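SusD-like carbohydrate binding protein BF1063 (Bacteroides fragilis NCTC 9343, PDB 3I4G) probably binds carbohydrate at the outer membrane of the cell. Local coordinates at residues L59-F64 / A284-E289; L280-A285 / S356-M361; K471-P476 / N495-V500. One frame throughout, in Å; residues are numbered along the deposited sequence.

Interaction 1: residues L59-F64 / A284-E289; sequences LSDNAF and AADLYE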
loop_
_atom_site.group_PDB
_atom_site.type_symbol
_atom_site.label_atom_id
_atom_site.label_comp_id
_atom_site.label_asym_id
_atom_site.label_seq_id
_atom_site.Cartn_x
_atom_site.Cartn_y
_atom_site.Cartn_z
ATOM N N LEU A 59 3.287 -9.631 -1.635
ATOM C CA LEU A 59 4.704 -9.745 -1.893
ATOM C C LEU A 59 5.520 -9.607 -0.628
ATOM O O LEU A 59 6.747 -9.657 -0.680
ATOM C CB LEU A 59 5.116 -8.621 -2.854
ATOM C CG LEU A 59 4.312 -8.517 -4.146
ATOM C CD1 LEU A 59 4.901 -7.396 -5.045
ATOM C CD2 LEU A 59 4.217 -9.854 -4.908
ATOM N N SER A 60 4.856 -9.373 0.495
ATOM C CA SER A 60 5.493 -9.086 1.761
ATOM C C SER A 60 5.273 -10.209 2.768
ATOM O O SER A 60 4.536 -11.154 2.512
ATOM C CB SER A 60 4.937 -7.784 2.365
ATOM O OG SER A 60 3.672 -7.952 2.947
ATOM N N ASP A 61 5.907 -10.049 3.917
ATOM C CA ASP A 61 5.748 -10.931 5.058
ATOM C C ASP A 61 4.359 -10.856 5.722
ATOM O O ASP A 61 4.079 -11.666 6.588
ATOM C CB ASP A 61 6.893 -10.729 6.088
ATOM C CG ASP A 61 7.108 -9.296 6.515
ATOM O OD1 ASP A 61 6.651 -8.349 5.818
ATOM O OD2 ASP A 61 7.808 -9.090 7.522
ATOM N N ASN A 62 3.525 -9.924 5.303
ATOM C CA ASN A 62 2.193 -9.768 5.856
ATOM C C ASN A 62 1.125 -10.645 5.251
ATOM O O ASN A 62 0.083 -10.852 5.894
ATOM C CB ASN A 62 1.704 -8.305 5.705
ATOM C CG ASN A 62 2.323 -7.330 6.674
ATOM O OD1 ASN A 62 2.996 -7.714 7.625
ATOM N ND2 ASN A 62 2.020 -6.055 6.473
ATOM N N ALA A 63 1.313 -11.155 4.032
ATOM C CA ALA A 63 0.191 -11.767 3.338
ATOM C C ALA A 63 0.668 -12.686 2.235
ATOM O O ALA A 63 1.862 -12.827 1.991
ATOM C CB ALA A 63 -0.750 -10.689 2.797
ATOM N N PHE A 64 -0.297 -13.316 1.597
ATOM C CA PHE A 64 -0.080 -14.324 0.567
ATOM C C PHE A 64 -1.151 -14.163 -0.494
ATOM O O PHE A 64 -2.265 -13.737 -0.221
ATOM C CB PHE A 64 -0.150 -15.693 1.213
ATOM C CG PHE A 64 0.085 -16.868 0.282
ATOM C CD1 PHE A 64 1.371 -17.146 -0.143
ATOM C CD2 PHE A 64 -0.915 -17.755 -0.045
ATOM C CE1 PHE A 64 1.645 -18.256 -0.972
ATOM C CE2 PHE A 64 -0.653 -18.854 -0.842
ATOM C CZ PHE A 64 0.634 -19.110 -1.309
ATOM N N ALA A 284 -1.129 -13.408 6.474
ATOM C CA ALA A 284 -0.295 -14.481 6.968
ATOM C C ALA A 284 -0.105 -14.477 8.474
ATOM O O ALA A 284 -0.277 -13.461 9.157
ATOM C CB ALA A 284 1.092 -14.384 6.326
ATOM N N ALA A 285 0.317 -15.623 9.005
ATOM C CA ALA A 285 0.605 -15.766 10.437
ATOM C C ALA A 285 1.580 -14.716 10.937
ATOM O O ALA A 285 1.424 -14.238 12.051
ATOM C CB ALA A 285 1.153 -17.174 10.776
ATOM N N ASP A 286 2.635 -14.386 10.184
ATOM C CA ASP A 286 3.627 -13.458 10.724
ATOM C C ASP A 286 3.019 -12.094 11.018
ATOM O O ASP A 286 3.463 -11.411 11.952
ATOM C CB ASP A 286 4.819 -13.327 9.782
ATOM C CG ASP A 286 5.992 -12.679 10.429
ATOM O OD1 ASP A 286 6.599 -13.278 11.345
ATOM O OD2 ASP A 286 6.330 -11.564 9.988
ATOM N N LEU A 287 2.020 -11.668 10.229
ATOM C CA LEU A 287 1.307 -10.417 10.572
ATOM C C LEU A 287 0.424 -10.649 11.814
ATOM O O LEU A 287 0.451 -9.850 12.756
ATOM C CB LEU A 287 0.460 -9.921 9.412
ATOM C CG LEU A 287 -0.466 -8.748 9.734
ATOM C CD1 LEU A 287 0.282 -7.517 10.302
ATOM C CD2 LEU A 287 -1.302 -8.342 8.496
ATOM N N TYR A 288 -0.393 -11.694 11.803
ATOM C CA TYR A 288 -1.192 -12.019 12.968
ATOM C C TYR A 288 -0.396 -11.982 14.279
ATOM O O TYR A 288 -0.876 -11.454 15.289
ATOM C CB TYR A 288 -1.883 -13.392 12.807
ATOM C CG TYR A 288 -2.430 -13.887 14.112
ATOM C CD1 TYR A 288 -3.575 -13.293 14.650
ATOM C CD2 TYR A 288 -1.809 -14.889 14.844
ATOM C CE1 TYR A 288 -4.064 -13.699 15.874
ATOM C CE2 TYR A 288 -2.325 -15.273 16.099
ATOM C CZ TYR A 288 -3.440 -14.638 16.575
ATOM O OH TYR A 288 -4.004 -14.997 17.815
ATOM N N GLU A 289 0.804 -12.526 14.271
ATOM C CA GLU A 289 1.657 -12.620 15.445
ATOM C C GLU A 289 2.330 -11.310 15.850
ATOM O O GLU A 289 2.883 -11.220 16.939
ATOM C CB GLU A 289 2.752 -13.657 15.181
ATOM C CG GLU A 289 2.218 -15.062 15.021
ATOM C CD GLU A 289 3.170 -16.013 14.349
ATOM O OE1 GLU A 289 4.362 -15.666 14.153
ATOM O OE2 GLU A 289 2.719 -17.108 13.979
HETATM O O HOH W 1 8.789 -10.642 9.449
#

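Interaction 2: residues L280-A285 / S356-M361; sequences LVNPAA and SRTGFM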
loop_
_atom_site.group_PDB
_atom_site.type_symbol
_atom_site.label_atom_id
_atom_site.label_comp_id
_atom_site.label_asym_id
_atom_site.label_seq_id
_atom_site.Cartn_x
_atom_site.Cartn_y
_atom_site.Cartn_z
ATOM N N LEU A 280 -9.081 -13.667 -2.650
ATOM C CA LEU A 280 -7.717 -13.555 -3.226
ATOM C C LEU A 280 -6.683 -13.059 -2.216
ATOM O O LEU A 280 -5.539 -13.473 -2.266
ATOM C CB LEU A 280 -7.735 -12.666 -4.470
ATOM C CG LEU A 280 -6.400 -12.571 -5.226
ATOM C CD1 LEU A 280 -5.871 -13.939 -5.607
ATOM C CD2 LEU A 280 -6.496 -11.689 -6.469
ATOM N N VAL A 281 -7.078 -12.133 -1.327
ATOM C CA VAL A 281 -6.181 -11.487 -0.328
ATOM C C VAL A 281 -6.142 -12.268 0.974
ATOM O O VAL A 281 -7.151 -12.392 1.628
ATOM C CB VAL A 281 -6.621 -10.037 -0.052
ATOM C CG1 VAL A 281 -5.658 -9.393 0.934
ATOM C CG2 VAL A 281 -6.706 -9.275 -1.350
ATOM N N ASN A 282 -4.989 -12.868 1.333
ATOM C CA ASN A 282 -4.879 -13.761 2.496
ATOM C C ASN A 282 -3.766 -13.359 3.484
ATOM O O ASN A 282 -2.587 -13.652 3.253
ATOM C CB ASN A 282 -4.576 -15.199 2.005
ATOM C CG ASN A 282 -5.584 -15.809 1.027
ATOM O OD1 ASN A 282 -5.266 -16.818 0.413
ATOM N ND2 ASN A 282 -6.818 -15.283 0.949
ATOM N N PRO A 283 -4.106 -12.667 4.581
ATOM C CA PRO A 283 -3.088 -12.339 5.586
ATOM C C PRO A 283 -2.388 -13.570 6.112
ATOM O O PRO A 283 -2.964 -14.637 6.176
ATOM C CB PRO A 283 -3.899 -11.633 6.682
ATOM C CG PRO A 283 -5.111 -11.073 5.956
ATOM C CD PRO A 283 -5.417 -12.110 4.902
ATOM N N ALA A 284 -1.129 -13.408 6.474
ATOM C CA ALA A 284 -0.295 -14.481 6.968
ATOM C C ALA A 284 -0.105 -14.477 8.474
ATOM O O ALA A 284 -0.277 -13.461 9.157
ATOM C CB ALA A 284 1.092 -14.384 6.326
ATOM N N ALA A 285 0.317 -15.623 9.005
ATOM C CA ALA A 285 0.605 -15.766 10.437
ATOM C C ALA A 285 1.580 -14.716 10.937
ATOM O O ALA A 285 1.424 -14.238 12.051
ATOM C CB ALA A 285 1.153 -17.174 10.776
ATOM N N SER A 356 -9.668 -18.937 1.297
ATOM C CA SER A 356 -8.401 -18.530 1.837
ATOM C C SER A 356 -7.386 -19.643 1.878
ATOM O O SER A 356 -7.690 -20.773 2.234
ATOM C CB SER A 356 -8.608 -18.031 3.286
ATOM O OG SER A 356 -7.362 -17.676 3.888
ATOM N N ARG A 357 -6.156 -19.331 1.528
ATOM C CA ARG A 357 -5.057 -20.288 1.623
ATOM C C ARG A 357 -4.380 -20.244 2.973
ATOM O O ARG A 357 -3.577 -21.119 3.304
ATOM C CB ARG A 357 -4.012 -20.031 0.541
ATOM C CG ARG A 357 -4.451 -20.478 -0.800
ATOM C CD ARG A 357 -4.356 -22.032 -0.990
ATOM N NE ARG A 357 -4.984 -22.320 -2.263
ATOM C CZ ARG A 357 -6.296 -22.469 -2.436
ATOM N NH1 ARG A 357 -7.113 -22.667 -1.411
ATOM N NH2 ARG A 357 -6.772 -22.453 -3.657
ATOM N N THR A 358 -4.683 -19.235 3.793
ATOM C CA THR A 358 -4.041 -19.092 5.099
ATOM C C THR A 358 -4.953 -19.334 6.296
ATOM O O THR A 358 -4.464 -19.645 7.376
ATOM C CB THR A 358 -3.460 -17.691 5.272
ATOM O OG1 THR A 358 -4.541 -16.757 5.230
ATOM C CG2 THR A 358 -2.436 -17.308 4.174
ATOM N N GLY A 359 -6.256 -19.140 6.153
ATOM C CA GLY A 359 -7.147 -19.163 7.310
ATOM C C GLY A 359 -7.484 -17.761 7.784
ATOM O O GLY A 359 -8.339 -17.602 8.666
ATOM N N PHE A 360 -6.818 -16.745 7.236
ATOM C CA PHE A 360 -7.132 -15.342 7.528
ATOM C C PHE A 360 -7.739 -14.714 6.284
ATOM O O PHE A 360 -7.526 -15.167 5.141
ATOM C CB PHE A 360 -5.890 -14.559 7.927
ATOM C CG PHE A 360 -5.239 -15.027 9.209
ATOM C CD1 PHE A 360 -5.842 -14.756 10.422
ATOM C CD2 PHE A 360 -4.031 -15.722 9.207
ATOM C CE1 PHE A 360 -5.250 -15.141 11.609
ATOM C CE2 PHE A 360 -3.442 -16.105 10.397
ATOM C CZ PHE A 360 -4.051 -15.843 11.577
HETATM N N MSE A 361 -8.436 -13.622 6.528
HETATM C CA MSE A 361 -8.983 -12.764 5.501
HETATM C C MSE A 361 -8.777 -11.316 5.896
HETATM O O MSE A 361 -8.531 -11.014 7.069
HETATM C CB MSE A 361 -10.455 -13.054 5.298
HETATM C CG MSE A 361 -10.762 -14.435 4.756
HETATM SE SE MSE A 361 -10.149 -14.598 2.858
HETATM C CE MSE A 361 -11.446 -13.640 2.086
#

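Interaction 3: residues K471-P476 / N495-V500; sequences KIWGAP and NYRWYV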
loop_
_atom_site.group_PDB
_atom_site.type_symbol
_atom_site.label_atom_id
_atom_site.label_comp_id
_atom_site.label_asym_id
_atom_site.label_seq_id
_atom_site.Cartn_x
_atom_site.Cartn_y
_atom_site.Cartn_z
ATOM N N LYS A 471 9.484 -19.680 5.265
ATOM C CA LYS A 471 8.186 -20.288 5.010
ATOM C C LYS A 471 7.085 -19.323 5.476
ATOM O O LYS A 471 7.309 -18.444 6.325
ATOM C CB LYS A 471 8.087 -21.649 5.688
ATOM C CG LYS A 471 8.938 -22.689 4.997
ATOM C CD LYS A 471 9.180 -23.961 5.762
ATOM C CE LYS A 471 10.009 -24.952 4.916
ATOM N NZ LYS A 471 10.383 -26.180 5.707
ATOM N N ILE A 472 5.913 -19.498 4.900
ATOM C CA ILE A 472 4.710 -18.731 5.167
ATOM C C ILE A 472 3.740 -19.660 5.880
ATOM O O ILE A 472 3.462 -20.764 5.414
ATOM C CB ILE A 472 4.096 -18.238 3.892
ATOM C CG1 ILE A 472 5.113 -17.451 3.064
ATOM C CG2 ILE A 472 2.852 -17.384 4.191
ATOM C CD1 ILE A 472 4.603 -17.105 1.685
ATOM N N TRP A 473 3.200 -19.185 7.011
ATOM C CA TRP A 473 2.284 -19.962 7.833
ATOM C C TRP A 473 0.948 -19.237 7.896
ATOM O O TRP A 473 0.854 -18.040 7.598
ATOM C CB TRP A 473 2.900 -20.202 9.210
ATOM C CG TRP A 473 4.125 -21.050 9.109
ATOM C CD1 TRP A 473 5.411 -20.616 9.004
ATOM C CD2 TRP A 473 4.187 -22.481 9.075
ATOM N NE1 TRP A 473 6.268 -21.684 8.908
ATOM C CE2 TRP A 473 5.547 -22.839 8.936
ATOM C CE3 TRP A 473 3.231 -23.492 9.144
ATOM C CZ2 TRP A 473 5.967 -24.165 8.870
ATOM C CZ3 TRP A 473 3.646 -24.811 9.047
ATOM C CH2 TRP A 473 4.993 -25.134 8.911
ATOM N N GLY A 474 -0.077 -19.984 8.292
ATOM C CA GLY A 474 -1.438 -19.487 8.391
ATOM C C GLY A 474 -1.940 -19.526 9.824
ATOM O O GLY A 474 -1.163 -19.531 10.808
ATOM N N ALA A 475 -3.251 -19.499 9.952
ATOM C CA ALA A 475 -3.884 -19.467 11.274
ATOM C C ALA A 475 -3.629 -20.742 12.034
ATOM O O ALA A 475 -3.364 -21.810 11.444
ATOM C CB ALA A 475 -5.395 -19.224 11.138
ATOM N N PRO A 476 -3.707 -20.648 13.368
ATOM C CA PRO A 476 -3.504 -21.835 14.180
ATOM C C PRO A 476 -4.762 -22.698 14.271
ATOM O O PRO A 476 -5.857 -22.158 14.427
ATOM C CB PRO A 476 -3.193 -21.277 15.571
ATOM C CG PRO A 476 -3.390 -19.818 15.525
ATOM C CD PRO A 476 -3.946 -19.456 14.192
ATOM N N ASN A 495 2.624 -24.721 17.243
ATOM C CA ASN A 495 1.411 -23.917 17.380
ATOM C C ASN A 495 0.324 -24.247 16.386
ATOM O O ASN A 495 -0.666 -23.527 16.284
ATOM C CB ASN A 495 1.795 -22.445 17.370
ATOM C CG ASN A 495 2.731 -22.111 18.500
ATOM O OD1 ASN A 495 3.912 -21.733 18.302
ATOM N ND2 ASN A 495 2.255 -22.310 19.687
ATOM N N TYR A 496 0.491 -25.348 15.665
ATOM C CA TYR A 496 -0.547 -25.886 14.780
ATOM C C TYR A 496 -0.971 -24.914 13.673
ATOM O O TYR A 496 -2.108 -24.937 13.178
ATOM C CB TYR A 496 -1.794 -26.350 15.582
ATOM C CG TYR A 496 -1.484 -27.344 16.672
ATOM C CD1 TYR A 496 -1.135 -26.906 17.953
ATOM C CD2 TYR A 496 -1.534 -28.689 16.437
ATOM C CE1 TYR A 496 -0.797 -27.796 18.936
ATOM C CE2 TYR A 496 -1.229 -29.607 17.454
ATOM C CZ TYR A 496 -0.899 -29.143 18.680
ATOM O OH TYR A 496 -0.579 -30.065 19.696
ATOM N N ARG A 497 -0.033 -24.069 13.235
ATOM C CA ARG A 497 -0.316 -23.134 12.151
ATOM C C ARG A 497 -0.331 -23.882 10.817
ATOM O O ARG A 497 0.446 -24.789 10.575
ATOM C CB ARG A 497 0.714 -22.008 12.117
ATOM C CG ARG A 497 0.707 -21.150 13.369
ATOM C CD ARG A 497 1.826 -20.136 13.374
ATOM N NE ARG A 497 3.098 -20.841 13.274
ATOM C CZ ARG A 497 4.211 -20.336 12.766
ATOM N NH1 ARG A 497 4.274 -19.065 12.410
ATOM N NH2 ARG A 497 5.267 -21.106 12.597
ATOM N N TRP A 498 -1.231 -23.492 9.932
ATOM C CA TRP A 498 -1.347 -24.113 8.618
ATOM C C TRP A 498 -0.113 -23.784 7.742
ATOM O O TRP A 498 0.281 -22.632 7.679
ATOM C CB TRP A 498 -2.639 -23.641 7.918
ATOM C CG TRP A 498 -2.923 -24.306 6.643
ATOM C CD1 TRP A 498 -2.824 -23.777 5.389
ATOM C CD2 TRP A 498 -3.364 -25.655 6.474
ATOM N NE1 TRP A 498 -3.174 -24.716 4.465
ATOM C CE2 TRP A 498 -3.508 -25.882 5.097
ATOM C CE3 TRP A 498 -3.636 -26.701 7.357
ATOM C CZ2 TRP A 498 -3.966 -27.107 4.578
ATOM C CZ3 TRP A 498 -4.060 -27.915 6.840
ATOM C CH2 TRP A 498 -4.233 -28.097 5.469
ATOM N N TYR A 499 0.444 -24.778 7.033
ATOM C CA TYR A 499 1.542 -24.510 6.117
ATOM C C TYR A 499 0.960 -23.879 4.841
ATOM O O TYR A 499 0.123 -24.486 4.164
ATOM C CB TYR A 499 2.324 -25.767 5.735
ATOM C CG TYR A 499 3.414 -25.425 4.741
ATOM C CD1 TYR A 499 4.649 -24.910 5.181
ATOM C CD2 TYR A 499 3.208 -25.553 3.369
ATOM C CE1 TYR A 499 5.619 -24.563 4.287
ATOM C CE2 TYR A 499 4.203 -25.194 2.463
ATOM C CZ TYR A 499 5.396 -24.712 2.939
ATOM O OH TYR A 499 6.408 -24.361 2.057
ATOM N N VAL A 500 1.440 -22.677 4.512
ATOM C CA VAL A 500 0.944 -21.966 3.346
ATOM C C VAL A 500 1.864 -22.087 2.131
ATOM O O VAL A 500 1.397 -22.420 1.037
ATOM C CB VAL A 500 0.720 -20.493 3.694
ATOM C CG1 VAL A 500 0.202 -19.710 2.513
ATOM C CG2 VAL A 500 -0.322 -20.400 4.801
#

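Interaction 1: residues L59-F64 / A284-E289
A284 and N62 join a type I beta turn, S60 to A63, to the first turn of the short helix 285-288, deep in a SusD-family fold. The backbone N of A284, the N-cap residue, donates to N62 O at 2.9 Å, nearly straight at 168° although the donor stands above the carbonyl plane. L287, one helical turn on, illustrates how an apolar side chain can pack around a polar turn. Its CB lies 3.7 Å from N62 O and close to OD1 of the same asparagine. CG, swung away from the helix backbone N (chi1 172°), carries the two methyl groups to N62: CD1 comes 3.8 Å from N62 OD1, while CD2 rests near N62 O and CB. The asparagine amide is itself fixed from outside, OD1 accepting from R445 NE and ND2 bonding to E57. Within the turn, S60 OG accepts from N62 N, an ST turn. At the more open margin two carboxylates approach, D61 facing D286, each with an arginine partner, R454 and R445 respectively; these positive charges would offset their repulsion. One water donates to both acids, 2.7 Å from D61 OD2 and 2.7 Å from D286 OD2.

Interaction 2: residues L280-A285 / S356-M361
P283 and F360 form the apolar centre of a contact between strand 281-283 and a loop, built on ST turns, that leads into strand 360-362, within the SusD-family part of the chain. The two strands belong to different small antiparallel sheets, and the hydrogen bonds between the segments each pair a side chain with a backbone atom. Packing is close around P283: its CB meets F360 CB at 3.8 Å, its CG and CD lie against the backbone of M361, and its carbonyl O sits at the edge of the F360 ring, 3.4 Å from CD2. That same oxygen accepts from T358 OG1 at 2.8 Å, the hydroxyl approaching only 18° from the carbonyl plane. With chi1 at 63°, T358 holds OG1 between its own N and carbonyl carbon, where it also accepts from F360 N in an ST turn. S356 OG is busier still, accepting from T358 N in an ST turn and from G359 N in an ST motif while donating to F360 O.

The fit slackens along two side chains. R357, partly exposed, touches N282 through CB and CG, but its bent chain then carries the guanidinium away to S353 O. V281 brings no side-chain atom within 6 Å, and its carbonyl O merely lies 3.9 Å from the selenium of selenomethionine M361. The R357 backbone, by contrast, is firmly held by the N282 amide: R357 N donates to N282 OD1 at 2.9 Å, with an angle of 168° at the hydrogen and the donor well above the amide carbonyl plane.

Interaction 3: residues K471-P476 / N495-V500
This is an antiparallel strand pairing, 471-476 with 497-502, interrupted by a beta bulge and set well out from the centre of the chain in its SusD-family part. Three backbone bonds hold it: V500 N to I472 O, G474 N to W498 O and W498 N to A475 O. W473 faces Y499 and P476 faces R497 as non-hydrogen-bonded pairs, and the register slips by one residue between them.

On the face bearing these residues, W473 illustrates how an indole can serve two different partners at once. One side of it takes the edge of Y499, whose CD1 lies 3.8 Å from W473 CH2 in a T-shaped pair with planes 84° apart. Over the opposite side the R497 guanidinium lies nearly flat, planes at 20°, with NH2 3.6 Å from W473 CD1. A bend at chi3 (-59°) turns the end of the arginine back across the ring. At G474 the lack of a side chain suits the close approach of V500 CG2, 3.5 Å from the glycine N.

R497 combines this cation-pi stack with salt bridges to D491 through NE and to E289 through NH1. Ring and acids together probably fix the rotation of the guanidinium and offset its charge; through E289 the same side chain ties the strand pair to the end of segment 284-289.

All three interactions lie on the same side of the chain's centre. The centres of interactions 1 and 2 are about 8 Å apart, and interaction 3 is centred about 10 Å from each of them. Interactions 1 and 2 share A284 and A285, where strand 281-283 passes into helix 285-288, and F64 N meets N282 O in the two-stranded sheet of 63-65 and 281-283. Interaction 3 comes later in the chain and touches both: A285 N reaches W473 O, and T358 O faces A475 N. Segment 59-64 thus packs against segments more than 200 residues later, and the three contacts form one connected cluster.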